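Local coordinates for DUF1902 domain-containing protein (Thermus thermophilus, PDB 1WV8) that is of unknown function, but forms a two-subunit assembly of small domains in which one long helix packs against a mixed beta sheet, at residues V6-D11 / L62-T67; G15-E20 / A32-L37; D22-L27 / V43-L48. One frame throughout, in Å; residues are numbered along the deposited sequence.

How the contacts relate
Contact 1 is buried and joins two strands of the sheet, whereas contacts 2 and 3, both partly buried, set helix 34-51 against parts of the chain outside it. The chemistry follows this division: contact 1 is built on main-chain hydrogen bonds with one amide-carboxylate pair, while contacts 2 and 3 join their segments through apolar side chains. Contact 2 uses the start of the helix against strand 16-20; contact 3 uses a later part against the loop following that strand, on the opposite side of the chain's centre, the two contact centres being about 15 Å apart. Strands 3-11 and 16-20 are sheet neighbours, linking contacts 1 and 2, and V6 packs on L27 to join contact 1 to contact 3.

Contact 1: V6-D11 / L62-T67; sequences VQALWD and LRLEAT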
ATOM      1  N   VAL A   6      -0.067  -6.578   4.677  1.00 38.58           N
ATOM      2  CA  VAL A   6       0.816  -7.281   3.752  1.00 37.95           C
ATOM      3  C   VAL A   6       1.742  -6.265   3.093  1.00 40.98           C
ATOM      4  O   VAL A   6       1.283  -5.258   2.530  1.00 31.18           O
ATOM      5  CB  VAL A   6       0.016  -7.994   2.644  1.00 27.90           C
ATOM      6  CG1 VAL A   6       0.964  -8.660   1.636  1.00 37.78           C
ATOM      7  CG2 VAL A   6      -0.907  -9.023   3.269  1.00 35.05           C
ATOM      8  N   GLN A   7       3.047  -6.512   3.163  1.00 32.58           N
ATOM      9  CA  GLN A   7       3.987  -5.597   2.541  1.00 22.36           C
ATOM     10  C   GLN A   7       4.325  -6.025   1.123  1.00 28.84           C
ATOM     11  O   GLN A   7       4.467  -7.216   0.833  1.00 29.45           O
ATOM     12  CB  GLN A   7       5.280  -5.488   3.341  1.00 30.14           C
ATOM     13  CG  GLN A   7       5.156  -4.801   4.676  1.00 20.13           C
ATOM     14  CD  GLN A   7       4.678  -5.734   5.762  1.00 44.17           C
ATOM     15  OE1 GLN A   7       5.251  -6.798   5.963  1.00 40.71           O
ATOM     16  NE2 GLN A   7       3.629  -5.334   6.477  1.00 46.78           N
ATOM     17  N   ALA A   8       4.446  -5.039   0.243  1.00 23.32           N
ATOM     18  CA  ALA A   8       4.813  -5.283  -1.143  1.00 36.63           C
ATOM     19  C   ALA A   8       6.198  -4.683  -1.229  1.00 32.62           C
ATOM     20  O   ALA A   8       6.371  -3.485  -1.012  1.00 28.67           O
ATOM     21  CB  ALA A   8       3.869  -4.566  -2.094  1.00 26.26           C
ATOM     22  N   LEU A   9       7.180  -5.529  -1.511  1.00 30.94           N
ATOM     23  CA  LEU A   9       8.569  -5.093  -1.595  1.00 23.85           C
ATOM     24  C   LEU A   9       8.994  -5.109  -3.057  1.00 22.33           C
ATOM     25  O   LEU A   9       8.814  -6.110  -3.756  1.00 19.34           O
ATOM     26  CB  LEU A   9       9.428  -6.042  -0.755  1.00 25.87           C
ATOM     27  CG  LEU A   9       8.820  -6.287   0.629  1.00 24.07           C
ATOM     28  CD1 LEU A   9       9.384  -7.546   1.229  1.00 24.43           C
ATOM     29  CD2 LEU A   9       9.078  -5.088   1.513  1.00 16.49           C
ATOM     30  N   TRP A  10       9.542  -3.994  -3.532  1.00 22.81           N
ATOM     31  CA  TRP A  10       9.943  -3.935  -4.931  1.00 32.64           C
ATOM     32  C   TRP A  10      11.292  -4.611  -5.167  1.00 37.66           C
ATOM     33  O   TRP A  10      12.278  -4.310  -4.500  1.00 29.98           O
ATOM     34  CB  TRP A  10      10.008  -2.489  -5.404  1.00 29.95           C
ATOM     35  CG  TRP A  10      10.584  -2.337  -6.789  1.00 40.28           C
ATOM     36  CD1 TRP A  10      11.702  -1.625  -7.139  1.00 36.21           C
ATOM     37  CD2 TRP A  10      10.046  -2.861  -8.007  1.00 35.59           C
ATOM     38  NE1 TRP A  10      11.885  -1.669  -8.497  1.00 34.16           N
ATOM     39  CE2 TRP A  10      10.885  -2.423  -9.059  1.00 38.35           C
ATOM     40  CE3 TRP A  10       8.933  -3.660  -8.317  1.00 32.27           C
ATOM     41  CZ2 TRP A  10      10.645  -2.751 -10.404  1.00 35.50           C
ATOM     42  CZ3 TRP A  10       8.694  -3.987  -9.657  1.00 37.08           C
ATOM     43  CH2 TRP A  10       9.548  -3.532 -10.680  1.00 37.71           C
ATOM     44  N   ASP A  11      11.320  -5.516  -6.135  1.00 36.37           N
ATOM     45  CA  ASP A  11      12.529  -6.247  -6.492  1.00 34.60           C
ATOM     46  C   ASP A  11      12.922  -5.842  -7.916  1.00 23.77           C
ATOM     47  O   ASP A  11      12.568  -6.514  -8.891  1.00 29.49           O
ATOM     48  CB  ASP A  11      12.269  -7.753  -6.430  1.00 26.49           C
ATOM     49  CG  ASP A  11      13.531  -8.573  -6.705  1.00 43.45           C
ATOM     50  OD1 ASP A  11      14.470  -8.028  -7.324  1.00 32.38           O
ATOM     51  OD2 ASP A  11      13.580  -9.761  -6.327  1.00 28.62           O
ATOM     52  N   LEU A  62      -7.803  -6.696   3.582  1.00 33.78           N
ATOM     53  CA  LEU A  62      -6.384  -6.791   3.258  1.00 43.84           C
ATOM     54  C   LEU A  62      -5.769  -5.400   3.031  1.00 42.65           C
ATOM     55  O   LEU A  62      -6.242  -4.650   2.176  1.00 36.98           O
ATOM     56  CB  LEU A  62      -6.231  -7.633   1.988  1.00 41.00           C
ATOM     57  CG  LEU A  62      -4.840  -7.862   1.405  1.00 51.59           C
ATOM     58  CD1 LEU A  62      -4.080  -8.827   2.289  1.00 47.31           C
ATOM     59  CD2 LEU A  62      -4.974  -8.427  -0.002  1.00 51.30           C
ATOM     60  N   ARG A  63      -4.733  -5.047   3.798  1.00 28.58           N
ATOM     61  CA  ARG A  63      -4.064  -3.751   3.619  1.00 27.32           C
ATOM     62  C   ARG A  63      -2.678  -3.951   2.975  1.00 38.71           C
ATOM     63  O   ARG A  63      -1.717  -4.351   3.639  1.00 32.52           O
ATOM     64  CB  ARG A  63      -3.902  -3.019   4.957  1.00 32.61           C
ATOM     65  CG  ARG A  63      -3.314  -1.608   4.813  1.00 38.21           C
ATOM     66  CD  ARG A  63      -3.131  -0.907   6.157  1.00 48.93           C
ATOM     67  NE  ARG A  63      -4.384  -0.739   6.895  1.00 52.88           N
ATOM     68  CZ  ARG A  63      -4.471  -0.186   8.104  1.00 58.26           C
ATOM     69  NH1 ARG A  63      -3.376   0.256   8.710  1.00 58.03           N
ATOM     70  NH2 ARG A  63      -5.646  -0.083   8.713  1.00 58.41           N
ATOM     71  N   LEU A  64      -2.586  -3.697   1.673  1.00 35.48           N
ATOM     72  CA  LEU A  64      -1.320  -3.826   0.957  1.00 28.23           C
ATOM     73  C   LEU A  64      -0.525  -2.542   1.150  1.00 36.77           C
ATOM     74  O   LEU A  64      -0.990  -1.456   0.793  1.00 29.18           O
ATOM     75  CB  LEU A  64      -1.560  -4.042  -0.526  1.00 27.05           C
ATOM     76  CG  LEU A  64      -0.645  -5.016  -1.284  1.00 42.81           C
ATOM     77  CD1 LEU A  64      -0.517  -4.527  -2.715  1.00 19.26           C
ATOM     78  CD2 LEU A  64       0.725  -5.121  -0.638  1.00 42.94           C
ATOM     79  N   GLU A  65       0.674  -2.673   1.712  1.00 26.58           N
ATOM     80  CA  GLU A  65       1.530  -1.525   1.988  1.00 30.92           C
ATOM     81  C   GLU A  65       2.800  -1.508   1.137  1.00 35.50           C
ATOM     82  O   GLU A  65       3.470  -2.527   0.983  1.00 40.83           O
ATOM     83  CB  GLU A  65       1.912  -1.523   3.469  1.00 33.78           C
ATOM     84  CG  GLU A  65       0.702  -1.520   4.408  1.00 56.28           C
ATOM     85  CD  GLU A  65       1.069  -1.876   5.841  1.00 65.14           C
ATOM     86  OE1 GLU A  65       1.668  -2.957   6.040  1.00 51.68           O
ATOM     87  OE2 GLU A  65       0.753  -1.084   6.762  1.00 70.78           O
ATOM     88  N   ALA A  66       3.122  -0.343   0.588  1.00 25.23           N
ATOM     89  CA  ALA A  66       4.315  -0.174  -0.228  1.00 35.12           C
ATOM     90  C   ALA A  66       5.028   1.061   0.282  1.00 42.71           C
ATOM     91  O   ALA A  66       4.446   2.154   0.305  1.00 35.49           O
ATOM     92  CB  ALA A  66       3.944   0.007  -1.702  1.00 31.30           C
ATOM     93  N   THR A  67       6.286   0.896   0.689  1.00 38.71           N
ATOM     94  CA  THR A  67       7.053   2.012   1.214  1.00 37.59           C
ATOM     95  C   THR A  67       8.066   2.570   0.223  1.00 50.06           C
ATOM     96  O   THR A  67       8.672   1.837  -0.565  1.00 59.02           O
ATOM     97  CB  THR A  67       7.767   1.626   2.529  1.00 43.24           C
ATOM     98  OG1 THR A  67       6.797   1.152   3.479  1.00 48.31           O
ATOM     99  CG2 THR A  67       8.483   2.830   3.123  1.00 45.42           C
TER
HETATM  100  O   HOH W   1       7.584  -1.374  -0.089  1.00 33.25           O
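V6 and Q7 pair in parallel register with L64 and E65: V6 N donates to R63 O at 3.0 Å, V6 O accepts from E65 N at 2.8 Å, and A8 N donates to E65 O at 2.8 Å. Beyond this the local strand axes, 34° apart, diverge, and one water takes over, donating to A8 O and accepting from T67 N. This is the one parallel pairing in a mixed sheet of order 30-31, 16-20, 3-11, 61-69, with helix 34-51 intervening in the chain between strands 30-31 and 61-69; an antiparallel pairing of 62-67 with the second subunit carries the sheet onward. On the side of V6 and L64, V6 CG2 presses tightly on L62 CD1 at 3.3 Å, and L64 CD2 meets A8 CB at 3.5 Å. The other side carries the polar pair. The bend of Q7 at chi2 (83°) turns its amide to E65, whose side chain runs beside it; NE2 donates to E65 OE1 at 3.1 Å, nearly along the C-O axis, with the acceptor in the amide plane although amide and carboxylate planes differ by 47°. Swapping Q7 for an alanine would probably leave E65 OE1 without this donor and its carboxylate freer to turn.

Contact 2: G15-E20 / A32-L37; sequences GVWVAE and ATLEEL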
ATOM      1  N   GLY A  15      12.252  -7.486 -11.486  1.00 37.59           N
ATOM      2  CA  GLY A  15      11.123  -6.767 -12.057  1.00 46.28           C
ATOM      3  C   GLY A  15       9.754  -7.176 -11.523  1.00 44.30           C
ATOM      4  O   GLY A  15       8.815  -7.362 -12.294  1.00 40.31           O
ATOM      5  N   VAL A  16       9.638  -7.317 -10.205  1.00 37.79           N
ATOM      6  CA  VAL A  16       8.378  -7.700  -9.582  1.00 37.78           C
ATOM      7  C   VAL A  16       8.252  -7.216  -8.140  1.00 36.92           C
ATOM      8  O   VAL A  16       9.254  -6.942  -7.476  1.00 33.32           O
ATOM      9  CB  VAL A  16       8.197  -9.227  -9.564  1.00 43.65           C
ATOM     10  CG1 VAL A  16       8.089  -9.762 -10.979  1.00 48.38           C
ATOM     11  CG2 VAL A  16       9.364  -9.880  -8.837  1.00 48.61           C
ATOM     12  N   TRP A  17       7.009  -7.095  -7.677  1.00 27.34           N
ATOM     13  CA  TRP A  17       6.707  -6.689  -6.307  1.00 27.02           C
ATOM     14  C   TRP A  17       6.521  -8.005  -5.598  1.00 30.26           C
ATOM     15  O   TRP A  17       5.885  -8.904  -6.136  1.00 31.65           O
ATOM     16  CB  TRP A  17       5.402  -5.884  -6.235  1.00 29.68           C
ATOM     17  CG  TRP A  17       5.527  -4.485  -6.729  1.00 18.04           C
ATOM     18  CD1 TRP A  17       5.276  -4.023  -7.999  1.00 25.07           C
ATOM     19  CD2 TRP A  17       5.908  -3.352  -5.955  1.00 14.69           C
ATOM     20  NE1 TRP A  17       5.475  -2.664  -8.050  1.00 27.15           N
ATOM     21  CE2 TRP A  17       5.865  -2.230  -6.808  1.00 28.55           C
ATOM     22  CE3 TRP A  17       6.288  -3.176  -4.620  1.00 29.39           C
ATOM     23  CZ2 TRP A  17       6.185  -0.940  -6.358  1.00 28.96           C
ATOM     24  CZ3 TRP A  17       6.605  -1.900  -4.179  1.00 25.31           C
ATOM     25  CH2 TRP A  17       6.551  -0.799  -5.048  1.00 35.40           C
ATOM     26  N   VAL A  18       7.056  -8.121  -4.391  1.00 30.31           N
ATOM     27  CA  VAL A  18       6.972  -9.372  -3.650  1.00 34.84           C
ATOM     28  C   VAL A  18       6.202  -9.218  -2.356  1.00 30.10           C
ATOM     29  O   VAL A  18       6.502  -8.341  -1.560  1.00 28.24           O
ATOM     30  CB  VAL A  18       8.394  -9.893  -3.339  1.00 39.57           C
ATOM     31  CG1 VAL A  18       8.332 -11.056  -2.365  1.00 27.37           C
ATOM     32  CG2 VAL A  18       9.070 -10.305  -4.634  1.00 33.95           C
ATOM     33  N   ALA A  19       5.225 -10.090  -2.144  1.00 30.62           N
ATOM     34  CA  ALA A  19       4.400 -10.009  -0.947  1.00 30.47           C
ATOM     35  C   ALA A  19       5.075 -10.612   0.278  1.00 39.64           C
ATOM     36  O   ALA A  19       5.730 -11.651   0.204  1.00 44.13           O
ATOM     37  CB  ALA A  19       3.073 -10.693  -1.200  1.00 33.75           C
ATOM     38  N   GLU A  20       4.896  -9.948   1.412  1.00 34.06           N
ATOM     39  CA  GLU A  20       5.460 -10.401   2.674  1.00 34.51           C
ATOM     40  C   GLU A  20       4.469 -10.077   3.786  1.00 39.90           C
ATOM     41  O   GLU A  20       3.999  -8.950   3.888  1.00 33.89           O
ATOM     42  CB  GLU A  20       6.787  -9.680   2.941  1.00 42.39           C
ATOM     43  CG  GLU A  20       7.432  -9.995   4.278  1.00 46.04           C
ATOM     44  CD  GLU A  20       7.703 -11.479   4.457  1.00 63.48           C
ATOM     45  OE1 GLU A  20       7.806 -12.193   3.433  1.00 58.32           O
ATOM     46  OE2 GLU A  20       7.811 -11.926   5.622  1.00 55.33           O
ATOM     47  N   ALA A  32       4.227  -8.469 -11.456  1.00 35.52           N
ATOM     48  CA  ALA A  32       4.849  -7.343 -12.147  1.00 38.47           C
ATOM     49  C   ALA A  32       4.309  -5.980 -11.717  1.00 35.61           C
ATOM     50  O   ALA A  32       5.030  -4.993 -11.743  1.00 34.45           O
ATOM     51  CB  ALA A  32       4.686  -7.508 -13.657  1.00 37.71           C
ATOM     52  N   THR A  33       3.038  -5.905 -11.343  1.00 42.09           N
ATOM     53  CA  THR A  33       2.478  -4.621 -10.913  1.00 41.49           C
ATOM     54  C   THR A  33       1.774  -4.768  -9.581  1.00 29.43           C
ATOM     55  O   THR A  33       1.471  -5.875  -9.155  1.00 36.25           O
ATOM     56  CB  THR A  33       1.447  -4.074 -11.911  1.00 46.75           C
ATOM     57  OG1 THR A  33       0.259  -4.873 -11.843  1.00 42.88           O
ATOM     58  CG2 THR A  33       2.002  -4.102 -13.328  1.00 39.43           C
ATOM     59  N   LEU A  34       1.514  -3.648  -8.920  1.00 31.79           N
ATOM     60  CA  LEU A  34       0.833  -3.685  -7.636  1.00 26.47           C
ATOM     61  C   LEU A  34      -0.645  -4.100  -7.807  1.00 38.38           C
ATOM     62  O   LEU A  34      -1.214  -4.759  -6.935  1.00 34.69           O
ATOM     63  CB  LEU A  34       0.949  -2.322  -6.967  1.00 30.48           C
ATOM     64  CG  LEU A  34       2.357  -2.053  -6.436  1.00 38.68           C
ATOM     65  CD1 LEU A  34       2.500  -0.594  -6.081  1.00 35.06           C
ATOM     66  CD2 LEU A  34       2.617  -2.940  -5.215  1.00 29.52           C
ATOM     67  N   GLU A  35      -1.256  -3.733  -8.933  1.00 27.15           N
ATOM     68  CA  GLU A  35      -2.649  -4.112  -9.179  1.00 42.07           C
ATOM     69  C   GLU A  35      -2.754  -5.635  -9.204  1.00 42.42           C
ATOM     70  O   GLU A  35      -3.586  -6.221  -8.504  1.00 44.96           O
ATOM     71  CB  GLU A  35      -3.141  -3.534 -10.511  1.00 46.18           C
ATOM     72  CG  GLU A  35      -3.460  -2.032 -10.502  1.00 56.06           C
ATOM     73  CD  GLU A  35      -2.259  -1.137 -10.199  1.00 66.49           C
ATOM     74  OE1 GLU A  35      -1.140  -1.426 -10.684  1.00 65.75           O
ATOM     75  OE2 GLU A  35      -2.441  -0.127  -9.483  1.00 49.31           O
ATOM     76  N   GLU A  36      -1.901  -6.267 -10.010  1.00 38.69           N
ATOM     77  CA  GLU A  36      -1.863  -7.724 -10.131  1.00 42.35           C
ATOM     78  C   GLU A  36      -1.524  -8.395  -8.794  1.00 38.30           C
ATOM     79  O   GLU A  36      -2.065  -9.453  -8.458  1.00 40.49           O
ATOM     80  CB  GLU A  36      -0.825  -8.143 -11.177  1.00 49.16           C
ATOM     81  CG  GLU A  36      -1.101  -7.641 -12.580  1.00 65.46           C
ATOM     82  CD  GLU A  36      -0.008  -8.024 -13.557  1.00 76.05           C
ATOM     83  OE1 GLU A  36       0.332  -9.225 -13.622  1.00 91.71           O
ATOM     84  OE2 GLU A  36       0.511  -7.129 -14.259  1.00 83.07           O
ATOM     85  N   LEU A  37      -0.617  -7.793  -8.036  1.00 32.59           N
ATOM     86  CA  LEU A  37      -0.259  -8.350  -6.740  1.00 24.79           C
ATOM     87  C   LEU A  37      -1.520  -8.369  -5.874  1.00 40.13           C
ATOM     88  O   LEU A  37      -1.762  -9.326  -5.131  1.00 32.77           O
ATOM     89  CB  LEU A  37       0.798  -7.490  -6.058  1.00 37.50           C
ATOM     90  CG  LEU A  37       1.899  -8.146  -5.211  1.00 36.02           C
ATOM     91  CD1 LEU A  37       2.123  -7.255  -4.029  1.00 33.11           C
ATOM     92  CD2 LEU A  37       1.534  -9.540  -4.731  1.00 40.12           C
TER
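W17 and L34 both hold CG beside their own backbone N and anti to the carbonyl carbon, W17 with chi1 -75° and L34 with chi1 -73°, and these torsions bring the indole and the leucine branches against each other. The arrangement is helix-on-sheet packing: the first turn of helix 34-51 lies over a face of strand 16-20, which is lined by W17 and A19. L34 CD2 sits over the indole, 3.6 Å from the centroid of the five-membered ring and 18° off its normal, a CH-pi contact. The other branch reaches further across the ring system, with L34 CD1 3.7 Å from W17 CZ2. At the rim of the indole, near its plane, A32 O stands 3.9 Å from W17 CD1. One turn along the helix L37 splits its branches between the two inward residues, CD1 meeting W17 CB at 4.2 Å and CD2 meeting A19 CB at 4.0 Å. A8 of the adjacent strand 3-11 and A66 of strand 61-69 beyond it also touch W17, and E35 of the second subunit both packs on it and accepts a hydrogen bond from L34 N. At the start of the strand, G15 and V16 both face D11 in a G1 beta bulge, where G15 has positive phi. The helix start is itself secured. T33 occupies the N-cap, and its hydroxyl takes up an amide that has no preceding turn to bond to: E36 N donates to T33 OG1 at 3.2 Å along a nearly straight line.

Contact 3: D22-L27 / V43-L48; sequences DDVPGL and VMVPEL
V24 and L27 supply the apolar side chains of the loop that meet M44, V45 and L48 on the helix. V24 divides its two methyls between helix residues one turn apart: CG2 reaches V45 CG1 at 4.1 Å, and CG1 reaches L48 CD1 at 4.2 Å. A chi1 of -178° turns CG1 away from the backbone N and places CG2 beside it, which lets the methyls part; the V24 side chain crosses those of V45 and L48 at about a right angle. L27 crosses L48 in the same manner, its CD1 lying 4.0 Å from L48 CD1. That same L27 CD1 comes within 4.2 Å of CE of M44, a selenomethionine in this crystal. L48 CD1 is thus the shared point of the contact, touching both V24 and L27.

A second kind of contact sets the branches of L48 against main-chain oxygens. L48 CD1 lies 3.6 Å from P25 O and equally 3.6 Å from G26 O, so the turn at P25 and G26 lays its carbonyls along the leucine. G26 adopts positive phi here, with its carbonyl oxygen against L48.

The hydrogen bonds do not join the two segments: one lies within the helix, and those of the loop run to S21 and to strand 3-11. L48 N donates to M44 O at 2.9 Å, so this helical bond persists across the kink at P46, whose N has no bond to the turn before. On the loop side, D23 OD2 accepts from K5 N and D23 N donates to S21 OG. L4 touches both V24 and V45. The arrangement is that of a beta-beta-beta-alpha-beta domain in which the connection between strands 16-20 and 30-31 folds against the later turns of the helix.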
ATOM      1  N   ASP A  22       3.401 -10.830   8.105  1.00 49.37           N
ATOM      2  CA  ASP A  22       3.576 -11.433   9.417  1.00 58.76           C
ATOM      3  C   ASP A  22       2.205 -11.879   9.945  1.00 62.66           C
ATOM      4  O   ASP A  22       2.120 -12.623  10.926  1.00 70.06           O
ATOM      5  CB  ASP A  22       4.198 -10.419  10.380  1.00 71.26           C
ATOM      6  CG  ASP A  22       4.800 -11.073  11.605  1.00 85.42           C
ATOM      7  OD1 ASP A  22       5.775 -11.837  11.447  1.00 92.33           O
ATOM      8  OD2 ASP A  22       4.298 -10.826  12.722  1.00 94.84           O
ATOM      9  N   ASP A  23       1.137 -11.421   9.292  1.00 57.19           N
ATOM     10  CA  ASP A  23      -0.225 -11.776   9.691  1.00 54.32           C
ATOM     11  C   ASP A  23      -0.778 -12.940   8.861  1.00 49.77           C
ATOM     12  O   ASP A  23      -1.738 -13.589   9.261  1.00 52.99           O
ATOM     13  CB  ASP A  23      -1.178 -10.569   9.553  1.00 54.49           C
ATOM     14  CG  ASP A  23      -0.830  -9.417  10.493  1.00 60.87           C
ATOM     15  OD1 ASP A  23      -0.353  -9.676  11.616  1.00 63.52           O
ATOM     16  OD2 ASP A  23      -1.055  -8.244  10.118  1.00 64.27           O
ATOM     17  N   VAL A  24      -0.171 -13.202   7.708  1.00 50.05           N
ATOM     18  CA  VAL A  24      -0.621 -14.275   6.826  1.00 48.50           C
ATOM     19  C   VAL A  24       0.448 -15.360   6.670  1.00 57.86           C
ATOM     20  O   VAL A  24       1.535 -15.104   6.155  1.00 61.17           O
ATOM     21  CB  VAL A  24      -0.984 -13.711   5.438  1.00 45.31           C
ATOM     22  CG1 VAL A  24      -1.493 -14.808   4.543  1.00 44.94           C
ATOM     23  CG2 VAL A  24      -2.032 -12.627   5.585  1.00 50.09           C
ATOM     24  N   PRO A  25       0.141 -16.594   7.111  1.00 66.38           N
ATOM     25  CA  PRO A  25       1.039 -17.753   7.050  1.00 66.70           C
ATOM     26  C   PRO A  25       1.365 -18.254   5.652  1.00 65.14           C
ATOM     27  O   PRO A  25       0.523 -18.220   4.754  1.00 65.88           O
ATOM     28  CB  PRO A  25       0.294 -18.815   7.859  1.00 76.16           C
ATOM     29  CG  PRO A  25      -0.573 -18.010   8.786  1.00 78.61           C
ATOM     30  CD  PRO A  25      -1.078 -16.935   7.862  1.00 75.11           C
ATOM     31  N   GLY A  26       2.596 -18.735   5.490  1.00 59.01           N
ATOM     32  CA  GLY A  26       3.040 -19.272   4.218  1.00 55.86           C
ATOM     33  C   GLY A  26       2.726 -18.426   3.003  1.00 56.79           C
ATOM     34  O   GLY A  26       2.394 -18.964   1.945  1.00 58.39           O
ATOM     35  N   LEU A  27       2.822 -17.107   3.138  1.00 57.97           N
ATOM     36  CA  LEU A  27       2.552 -16.241   2.001  1.00 57.77           C
ATOM     37  C   LEU A  27       3.802 -16.081   1.149  1.00 60.15           C
ATOM     38  O   LEU A  27       4.835 -15.588   1.608  1.00 62.59           O
ATOM     39  CB  LEU A  27       2.054 -14.865   2.461  1.00 51.25           C
ATOM     40  CG  LEU A  27       1.837 -13.847   1.335  1.00 43.25           C
ATOM     41  CD1 LEU A  27       0.952 -14.446   0.240  1.00 38.83           C
ATOM     42  CD2 LEU A  27       1.202 -12.589   1.905  1.00 44.28           C
ATOM     43  N   VAL A  43      -7.138 -13.771  -3.805  1.00 54.87           N
ATOM     44  CA  VAL A  43      -7.429 -15.190  -3.941  1.00 55.45           C
ATOM     45  C   VAL A  43      -6.650 -16.036  -2.934  1.00 57.84           C
ATOM     46  O   VAL A  43      -7.236 -16.775  -2.143  1.00 57.66           O
ATOM     47  CB  VAL A  43      -7.084 -15.684  -5.356  1.00 49.09           C
ATOM     48  CG1 VAL A  43      -7.451 -17.138  -5.492  1.00 57.09           C
ATOM     49  CG2 VAL A  43      -7.816 -14.852  -6.397  1.00 51.39           C
HETATM   50  N   MSE A  44      -5.328 -15.913  -2.965  1.00 53.26           N
HETATM   51  CA  MSE A  44      -4.456 -16.682  -2.084  1.00 50.06           C
HETATM   52  C   MSE A  44      -4.601 -16.511  -0.577  1.00 49.36           C
HETATM   53  O   MSE A  44      -4.590 -17.497   0.156  1.00 55.67           O
HETATM   54  CB  MSE A  44      -3.002 -16.414  -2.441  1.00 59.24           C
HETATM   55  CG  MSE A  44      -2.553 -17.024  -3.740  1.00 71.83           C
HETATM   56 SE   MSE A  44      -0.656 -16.766  -3.887  1.00102.56          SE
HETATM   57  CE  MSE A  44      -0.098 -17.679  -2.265  1.00 55.36           C
ATOM     58  N   VAL A  45      -4.709 -15.271  -0.110  1.00 43.73           N
ATOM     59  CA  VAL A  45      -4.810 -15.013   1.324  1.00 45.68           C
ATOM     60  C   VAL A  45      -5.936 -15.750   2.055  1.00 52.44           C
ATOM     61  O   VAL A  45      -5.720 -16.303   3.130  1.00 53.07           O
ATOM     62  CB  VAL A  45      -4.922 -13.494   1.608  1.00 46.19           C
ATOM     63  CG1 VAL A  45      -5.244 -13.254   3.077  1.00 33.03           C
ATOM     64  CG2 VAL A  45      -3.602 -12.812   1.258  1.00 42.42           C
ATOM     65  N   PRO A  46      -7.153 -15.771   1.489  1.00 59.58           N
ATOM     66  CA  PRO A  46      -8.211 -16.486   2.211  1.00 65.28           C
ATOM     67  C   PRO A  46      -7.790 -17.945   2.358  1.00 65.02           C
ATOM     68  O   PRO A  46      -7.771 -18.498   3.467  1.00 54.00           O
ATOM     69  CB  PRO A  46      -9.429 -16.317   1.302  1.00 63.63           C
ATOM     70  CG  PRO A  46      -9.152 -15.005   0.609  1.00 67.00           C
ATOM     71  CD  PRO A  46      -7.684 -15.140   0.270  1.00 56.99           C
ATOM     72  N   GLU A  47      -7.432 -18.540   1.221  1.00 62.45           N
ATOM     73  CA  GLU A  47      -6.988 -19.930   1.153  1.00 67.51           C
ATOM     74  C   GLU A  47      -5.946 -20.257   2.215  1.00 69.96           C
ATOM     75  O   GLU A  47      -6.085 -21.239   2.941  1.00 72.40           O
ATOM     76  CB  GLU A  47      -6.394 -20.230  -0.225  1.00 62.16           C
ATOM     77  CG  GLU A  47      -7.284 -19.864  -1.396  1.00 79.08           C
ATOM     78  CD  GLU A  47      -6.638 -20.176  -2.738  1.00 84.50           C
ATOM     79  OE1 GLU A  47      -5.459 -19.803  -2.932  1.00 90.91           O
ATOM     80  OE2 GLU A  47      -7.305 -20.785  -3.603  1.00 86.45           O
ATOM     81  N   LEU A  48      -4.900 -19.436   2.295  1.00 69.75           N
ATOM     82  CA  LEU A  48      -3.826 -19.649   3.265  1.00 65.35           C
ATOM     83  C   LEU A  48      -4.312 -19.548   4.699  1.00 64.77           C
ATOM     84  O   LEU A  48      -3.798 -20.236   5.580  1.00 70.30           O
ATOM     85  CB  LEU A  48      -2.690 -18.647   3.033  1.00 64.61           C
ATOM     86  CG  LEU A  48      -1.878 -18.847   1.745  1.00 73.77           C
ATOM     87  CD1 LEU A  48      -0.928 -17.680   1.531  1.00 75.71           C
ATOM     88  CD2 LEU A  48      -1.109 -20.150   1.834  1.00 72.04           C
TER